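Local coordinates for mbGIPC protein (PDB 6X1X) that probably binds the C-terminal tails of partner proteins through its PDZ domain, as expected of a GIPC-family signalling protein from a choanoflagellate, at residues L20-N25 and E68-L73; A54-T59 and K74-G79. One frame throughout, in Å; residues are numbered along the deposited sequence.

The two contacts lie at successive points along helix 66-75, its body and the residue just past its C-terminal end, with centres about 11 Å apart, and both belong to the PDZ domain. Along the chain their segments alternate: strand 20-23, then strand 52-56 with its turn, then the body of the helix, and last the helix end and the loop behind it. Contact 1 sets the helix beside strand 20-23, and contact 2 sets its C-terminal end near the hairpin of strands 52-56 and 59-60. I56 joins them, since its side chain also packs on V69, M72 and L73. The helix wall of the probable peptide groove is thus continuous with the hydrophobic core.

Contact 1: L20-N25 and E68-L73; sequences LTISDN and EVARML
D24 OD2, two residues beyond I22 in the segment from which L20 and I22 touch V69, A70 and L73, is gripped by two groups at the approach to the helix: R65 NH1, in a salt bridge, and the backbone N of H66, the first helical residue, in a hydrogen bond. The other carboxylate oxygen, OD1, accepts the N-H of G26, so both oxygens are engaged and the carboxylate ties its own segment to the helix start. Beyond this polar end the contact is hydrophobic. I22 makes most of the strand's share, through a single methyl, CD1. Its CG1 lies between the backbone N and the carbonyl carbon (chi1 65°), and the extended second torsion (171°) carries CD1 onto the helix. There I22 CD1 rests 3.6 Å from A70 N and 3.8 Å from V69 CG1, with A70 CB 3.9 Å away, so the methyl touches helix backbone as well as side chains. Strand and helix run nearly antiparallel, at 150° with axes 9.1 Å apart at closest approach. They are the strand and helix conventionally called beta 2 and alpha 2 in PDZ domains, between which ligand C-termini typically bind, and the same role is likely here. H66, touched by I22 and S23, stands where many PDZ helices carry a histidine that selects the ligand. Two residues along the strand from I22, L20 also points to the helix, but its touch is slighter: L20 CD1 meets L73 CD1 at 4.0 Å, the two side chains crossing at about a right angle. L73 is one turn beyond V69, as the L73 N to V69 O bond (3.1 Å) reflects, so both present the same face to the strand. Strand 52-56 backs the contact, I53 touching I22 and I56 touching V69 and L73.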
ATOM      1  N   LEU A  20      -3.429   4.978   5.635  1.00  5.04           N
ATOM      2  CA  LEU A  20      -3.381   3.527   5.531  1.00  5.26           C
ATOM      3  C   LEU A  20      -3.336   2.875   6.902  1.00  4.98           C
ATOM      4  O   LEU A  20      -2.612   3.332   7.794  1.00  6.34           O
ATOM      5  CB  LEU A  20      -2.120   3.083   4.796  1.00  6.90           C
ATOM      6  CG  LEU A  20      -2.033   3.465   3.329  1.00  6.35           C
ATOM      7  CD1 LEU A  20      -0.685   3.050   2.766  1.00 10.35           C
ATOM      8  CD2 LEU A  20      -3.176   2.845   2.529  1.00  9.00           C
ATOM      9  N   THR A  21      -4.055   1.770   7.042  1.00  4.54           N
ATOM     10  CA  THR A  21      -3.824   0.814   8.119  1.00  5.54           C
ATOM     11  C   THR A  21      -3.304  -0.460   7.476  1.00  5.51           C
ATOM     12  O   THR A  21      -3.964  -1.020   6.593  1.00  6.12           O
ATOM     13  CB  THR A  21      -5.118   0.499   8.865  1.00  5.30           C
ATOM     14  OG1 THR A  21      -5.657   1.710   9.401  1.00  6.04           O
ATOM     15  CG2 THR A  21      -4.872  -0.506   9.992  1.00  7.39           C
ATOM     16  N   ILE A  22      -2.135  -0.903   7.898  1.00  6.18           N
ATOM     17  CA  ILE A  22      -1.548  -2.092   7.306  1.00  6.21           C
ATOM     18  C   ILE A  22      -1.275  -3.117   8.383  1.00  5.20           C
ATOM     19  O   ILE A  22      -1.055  -2.795   9.558  1.00  6.43           O
ATOM     20  CB  ILE A  22      -0.289  -1.794   6.471  1.00  6.65           C
ATOM     21  CG1 ILE A  22       0.831  -1.274   7.352  1.00  7.65           C
ATOM     22  CG2 ILE A  22      -0.613  -0.799   5.362  1.00  9.16           C
ATOM     23  CD1 ILE A  22       2.152  -1.175   6.620  1.00  8.45           C
ATOM     24  N   SER A  23      -1.299  -4.378   7.975  0.66  5.19           N
ATOM     25  CA  SER A  23      -1.022  -5.478   8.876  0.66  6.35           C
ATOM     26  C   SER A  23      -0.314  -6.578   8.094  0.66  6.64           C
ATOM     27  O   SER A  23       0.027  -6.412   6.922  0.66  6.96           O
ATOM     28  CB  SER A  23      -2.298  -5.971   9.551  0.66  9.31           C
ATOM     29  OG  SER A  23      -1.950  -6.867  10.583  0.66  8.05           O
ATOM     30  N   ASP A  24      -0.057  -7.696   8.769  1.00  7.48           N
ATOM     31  CA  ASP A  24       0.485  -8.884   8.117  1.00  7.23           C
ATOM     32  C   ASP A  24       0.053 -10.094   8.931  1.00  9.97           C
ATOM     33  O   ASP A  24      -0.326  -9.962  10.097  1.00 10.91           O
ATOM     34  CB  ASP A  24       2.017  -8.821   7.916  1.00  8.75           C
ATOM     35  CG  ASP A  24       2.797  -9.064   9.201  1.00  9.54           C
ATOM     36  OD1 ASP A  24       2.977 -10.246   9.566  1.00 11.15           O
ATOM     37  OD2 ASP A  24       3.277  -8.094   9.818  1.00  9.34           O
ATOM     38  N   ASN A  25       0.079 -11.271   8.308  1.00  9.12           N
ATOM     39  CA  ASN A  25      -0.349 -12.485   8.996  1.00  9.82           C
ATOM     40  C   ASN A  25       0.817 -13.355   9.446  1.00 13.64           C
ATOM     41  O   ASN A  25       0.600 -14.502   9.849  1.00 15.94           O
ATOM     42  CB  ASN A  25      -1.372 -13.275   8.168  1.00 15.42           C
ATOM     43  CG  ASN A  25      -0.815 -13.770   6.846  1.00 18.26           C
ATOM     44  OD1 ASN A  25       0.393 -13.837   6.653  1.00 18.52           O
ATOM     45  ND2 ASN A  25      -1.707 -14.135   5.930  1.00 28.53           N
ATOM     46  N   GLU A  68       7.784  -3.029   9.513  1.00  6.28           N
ATOM     47  CA  GLU A  68       8.888  -2.640   8.631  1.00  6.13           C
ATOM     48  C   GLU A  68       8.383  -1.841   7.438  1.00  5.64           C
ATOM     49  O   GLU A  68       8.993  -0.836   7.048  1.00  5.99           O
ATOM     50  CB  GLU A  68       9.646  -3.886   8.167  1.00  6.87           C
ATOM     51  CG  GLU A  68      10.272  -4.644   9.323  1.00  8.12           C
ATOM     52  CD  GLU A  68      10.881  -5.970   8.931  1.00  7.47           C
ATOM     53  OE1 GLU A  68      10.263  -6.717   8.144  1.00  9.99           O
ATOM     54  OE2 GLU A  68      11.997  -6.255   9.412  1.00  8.93           O
ATOM     55  N   VAL A  69       7.283  -2.292   6.836  1.00  5.48           N
ATOM     56  CA  VAL A  69       6.668  -1.568   5.731  1.00  5.51           C
ATOM     57  C   VAL A  69       6.164  -0.213   6.211  1.00  5.46           C
ATOM     58  O   VAL A  69       6.344   0.816   5.542  1.00  5.53           O
ATOM     59  CB  VAL A  69       5.545  -2.433   5.130  1.00  5.64           C
ATOM     60  CG1 VAL A  69       4.825  -1.684   4.026  1.00  6.94           C
ATOM     61  CG2 VAL A  69       6.111  -3.746   4.609  1.00  5.98           C
ATOM     62  N   ALA A  70       5.554  -0.189   7.399  1.00  5.59           N
ATOM     63  CA  ALA A  70       5.053   1.062   7.951  1.00  6.10           C
ATOM     64  C   ALA A  70       6.183   2.044   8.180  1.00  5.47           C
ATOM     65  O   ALA A  70       6.049   3.233   7.880  1.00  5.72           O
ATOM     66  CB  ALA A  70       4.322   0.799   9.264  1.00  7.99           C
ATOM     67  N   ARG A  71       7.296   1.567   8.737  1.00  5.79           N
ATOM     68  CA  ARG A  71       8.453   2.432   8.936  1.00  5.62           C
ATOM     69  C   ARG A  71       8.903   3.069   7.628  1.00  4.97           C
ATOM     70  O   ARG A  71       9.210   4.268   7.584  1.00  5.44           O
ATOM     71  CB  ARG A  71       9.587   1.611   9.534  1.00  6.30           C
ATOM     72  CG  ARG A  71      10.907   2.338   9.569  1.00  6.57           C
ATOM     73  CD  ARG A  71      11.975   1.456  10.168  1.00  7.13           C
ATOM     74  NE  ARG A  71      13.310   1.998   9.948  1.00  6.74           N
ATOM     75  CZ  ARG A  71      14.423   1.346  10.267  1.00  6.28           C
ATOM     76  NH1 ARG A  71      14.341   0.135  10.811  1.00  7.62           N
ATOM     77  NH2 ARG A  71      15.612   1.887  10.016  1.00  6.67           N
ATOM     78  N   MET A  72       8.929   2.288   6.550  1.00  5.37           N
ATOM     79  CA  MET A  72       9.381   2.815   5.270  1.00  5.14           C
ATOM     80  C   MET A  72       8.458   3.917   4.761  1.00  5.33           C
ATOM     81  O   MET A  72       8.924   4.932   4.232  1.00  6.03           O
ATOM     82  CB  MET A  72       9.508   1.671   4.272  1.00  5.88           C
ATOM     83  CG  MET A  72      10.174   2.081   2.965  1.00  7.26           C
ATOM     84  SD  MET A  72      10.787   0.686   2.009  1.00  7.53           S
ATOM     85  CE  MET A  72      12.204   0.229   3.010  1.00  9.46           C
ATOM     86  N   LEU A  73       7.143   3.737   4.910  1.00  4.43           N
ATOM     87  CA  LEU A  73       6.198   4.771   4.495  1.00  4.91           C
ATOM     88  C   LEU A  73       6.279   5.990   5.404  1.00  4.34           C
ATOM     89  O   LEU A  73       6.199   7.133   4.935  1.00  4.98           O
ATOM     90  CB  LEU A  73       4.785   4.193   4.511  1.00  5.27           C
ATOM     91  CG  LEU A  73       4.516   3.142   3.440  1.00  5.22           C
ATOM     92  CD1 LEU A  73       3.184   2.461   3.699  1.00  8.15           C
ATOM     93  CD2 LEU A  73       4.526   3.765   2.061  1.00  7.33           C
TER

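Contact 2: A54-T59 and K74-G79; sequences AKINGT and KEIPIG
The strand that brings I56 up to I76 is irregular at A54 and K55, which both face I85 on the neighbouring strand 81-87 and form a classic beta bulge. Backbone bonds tie A54 to L61 as well as to I85, which places this strand inside the sheet. Next comes I56, buried and turned to the helix. Its two branches have different partners. I56 CG2 reaches I76 CD1 at a loose 4.5 Å, whereas the CD1 methyl of I56 packs more closely, on L73 and V69. The sulfur of M72 lies against the same side chain, so this isoleucine fits against three residues of the helix as well as the one just past its end. That residue, I76, has an extended backbone conformation, and its second torsion (169°) stretches CD1 out to meet the strand. K13 donates through NZ to both I76 O and L73 O, holding the C-terminal end of the helix from another part of the chain. N57 is the first corner of the turn and brings its amide to the same methyl, with N57 ND2 4.4 Å from I76 CD1. Its OD1 accepts the backbone N-H of T83, a bond that helps orient the amide at the edge of the hydrophobic patch. F82 touches both N57 and I76 and so fills in beside them. G58 is the second corner and, like N57, has positive phi. T59 closes the turn, its N bonded to I56 O at 2.9 Å; the return bond, I56 N to T59 O, is weak at 3.4 Å. The methyl of T59 touches the end of M72. This is a type I' turn, one of the standard turns of two-residue beta hairpins, and it joins the strands 52-56 and 59-60 that precede helix 66-75, as in the PDZ fold.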
ATOM      1  N   ALA A  54       3.916  -4.890  -2.271  1.00  6.07           N
ATOM      2  CA  ALA A  54       5.038  -5.699  -2.726  1.00  6.49           C
ATOM      3  C   ALA A  54       6.357  -4.941  -2.697  1.00  5.81           C
ATOM      4  O   ALA A  54       7.399  -5.536  -2.392  1.00  6.47           O
ATOM      5  CB  ALA A  54       4.775  -6.213  -4.143  1.00  8.28           C
ATOM      6  N   LYS A  55       6.329  -3.653  -3.029  1.00  5.56           N
ATOM      7  CA  LYS A  55       7.532  -2.834  -3.085  1.00  5.11           C
ATOM      8  C   LYS A  55       7.177  -1.397  -2.748  1.00  5.25           C
ATOM      9  O   LYS A  55       6.066  -0.938  -3.014  1.00  6.01           O
ATOM     10  CB  LYS A  55       8.176  -2.820  -4.479  1.00  7.23           C
ATOM     11  CG  LYS A  55       8.627  -4.163  -4.996  1.00  8.23           C
ATOM     12  CD  LYS A  55       9.561  -4.032  -6.188  1.00 11.42           C
ATOM     13  CE  LYS A  55       9.999  -5.412  -6.661  1.00 15.64           C
ATOM     14  NZ  LYS A  55      10.889  -5.341  -7.850  1.00 18.35           N
ATOM     15  N   ILE A  56       8.150  -0.682  -2.190  1.00  4.56           N
ATOM     16  CA  ILE A  56       8.097   0.767  -2.062  1.00  5.02           C
ATOM     17  C   ILE A  56       9.398   1.306  -2.621  1.00  4.75           C
ATOM     18  O   ILE A  56      10.475   0.859  -2.212  1.00  5.05           O
ATOM     19  CB  ILE A  56       7.927   1.215  -0.600  1.00  5.62           C
ATOM     20  CG1 ILE A  56       6.569   0.781  -0.060  1.00  6.12           C
ATOM     21  CG2 ILE A  56       8.112   2.729  -0.487  1.00  6.85           C
ATOM     22  CD1 ILE A  56       6.501   0.847   1.458  1.00  7.25           C
ATOM     23  N   ASN A  57       9.303   2.227  -3.579  1.00  5.54           N
ATOM     24  CA  ASN A  57      10.484   2.849  -4.178  1.00  6.51           C
ATOM     25  C   ASN A  57      11.511   1.806  -4.617  1.00  6.79           C
ATOM     26  O   ASN A  57      12.720   1.966  -4.417  1.00  8.27           O
ATOM     27  CB  ASN A  57      11.095   3.891  -3.242  1.00  7.78           C
ATOM     28  CG  ASN A  57      10.213   5.099  -3.086  1.00  6.50           C
ATOM     29  OD1 ASN A  57       9.508   5.477  -4.019  1.00  7.87           O
ATOM     30  ND2 ASN A  57      10.239   5.714  -1.906  1.00  9.30           N
ATOM     31  N   GLY A  58      11.022   0.720  -5.210  1.00  6.63           N
ATOM     32  CA  GLY A  58      11.875  -0.321  -5.745  1.00  8.07           C
ATOM     33  C   GLY A  58      12.387  -1.337  -4.747  1.00  7.15           C
ATOM     34  O   GLY A  58      13.035  -2.309  -5.159  1.00  7.85           O
ATOM     35  N   THR A  59      12.145  -1.144  -3.454  1.00  6.08           N
ATOM     36  CA  THR A  59      12.604  -2.081  -2.438  1.00  6.50           C
ATOM     37  C   THR A  59      11.670  -3.278  -2.361  1.00  5.30           C
ATOM     38  O   THR A  59      10.458  -3.110  -2.216  1.00  6.31           O
ATOM     39  CB  THR A  59      12.599  -1.389  -1.081  1.00  6.75           C
ATOM     40  OG1 THR A  59      13.408  -0.217  -1.148  1.00  7.97           O
ATOM     41  CG2 THR A  59      13.145  -2.320  -0.015  1.00  8.38           C
ATOM     42  N   LYS A  74       6.433   5.759   6.708  1.00  4.49           N
ATOM     43  CA  LYS A  74       6.488   6.845   7.675  1.00  5.16           C
ATOM     44  C   LYS A  74       7.701   7.733   7.438  1.00  3.91           C
ATOM     45  O   LYS A  74       7.622   8.957   7.590  1.00  5.39           O
ATOM     46  CB  LYS A  74       6.548   6.231   9.073  1.00  5.56           C
ATOM     47  CG  LYS A  74       6.606   7.220  10.219  1.00  8.33           C
ATOM     48  CD  LYS A  74       6.654   6.499  11.563  1.00  8.29           C
ATOM     49  CE  LYS A  74       5.425   5.644  11.782  1.00 10.82           C
ATOM     50  NZ  LYS A  74       5.513   4.906  13.085  1.00 11.83           N
ATOM     51  N   GLU A  75       8.833   7.127   7.068  1.00  4.93           N
ATOM     52  CA  GLU A  75      10.075   7.872   6.913  1.00  5.78           C
ATOM     53  C   GLU A  75      10.091   8.771   5.687  1.00  5.26           C
ATOM     54  O   GLU A  75      10.874   9.724   5.650  1.00  6.77           O
ATOM     55  CB  GLU A  75      11.271   6.922   6.897  1.00  5.16           C
ATOM     56  CG  GLU A  75      11.556   6.378   8.281  1.00  5.53           C
ATOM     57  CD  GLU A  75      12.603   5.274   8.335  1.00  6.30           C
ATOM     58  OE1 GLU A  75      13.141   4.846   7.282  1.00  5.64           O
ATOM     59  OE2 GLU A  75      12.890   4.818   9.460  1.00  6.20           O
ATOM     60  N   ILE A  76       9.255   8.503   4.688  1.00  5.27           N
ATOM     61  CA  ILE A  76       9.223   9.327   3.478  1.00  5.52           C
ATOM     62  C   ILE A  76       8.997  10.782   3.866  1.00  5.70           C
ATOM     63  O   ILE A  76       8.024  11.087   4.567  1.00  5.59           O
ATOM     64  CB  ILE A  76       8.136   8.851   2.508  1.00  5.36           C
ATOM     65  CG1 ILE A  76       8.458   7.439   2.008  1.00  7.30           C
ATOM     66  CG2 ILE A  76       7.981   9.843   1.352  1.00  6.67           C
ATOM     67  CD1 ILE A  76       7.333   6.777   1.265  1.00  8.21           C
ATOM     68  N   PRO A  77       9.863  11.707   3.457  1.00  6.54           N
ATOM     69  CA  PRO A  77       9.673  13.104   3.859  1.00  6.62           C
ATOM     70  C   PRO A  77       8.409  13.695   3.256  1.00  7.48           C
ATOM     71  O   PRO A  77       8.037  13.403   2.117  1.00  7.24           O
ATOM     72  CB  PRO A  77      10.928  13.806   3.325  1.00  8.95           C
ATOM     73  CG  PRO A  77      11.952  12.711   3.209  1.00 12.17           C
ATOM     74  CD  PRO A  77      11.163  11.497   2.797  1.00  8.03           C
ATOM     75  N   ILE A  78       7.745  14.540   4.043  1.00  6.36           N
ATOM     76  CA  ILE A  78       6.577  15.248   3.549  1.00  7.13           C
ATOM     77  C   ILE A  78       6.976  16.089   2.347  1.00  7.32           C
ATOM     78  O   ILE A  78       8.026  16.749   2.338  1.00  8.43           O
ATOM     79  CB  ILE A  78       5.970  16.088   4.684  1.00  7.55           C
ATOM     80  CG1 ILE A  78       5.428  15.169   5.779  1.00  8.12           C
ATOM     81  CG2 ILE A  78       4.879  17.000   4.148  1.00 10.12           C
ATOM     82  CD1 ILE A  78       5.043  15.898   7.037  1.00  8.67           C
ATOM     83  N   GLY A  79       6.140  16.049   1.312  1.00  6.99           N
ATOM     84  CA  GLY A  79       6.403  16.723   0.063  1.00  8.86           C
ATOM     85  C   GLY A  79       7.017  15.837  -0.993  1.00  9.84           C
ATOM     86  O   GLY A  79       7.079  16.240  -2.163  1.00 12.80           O
TER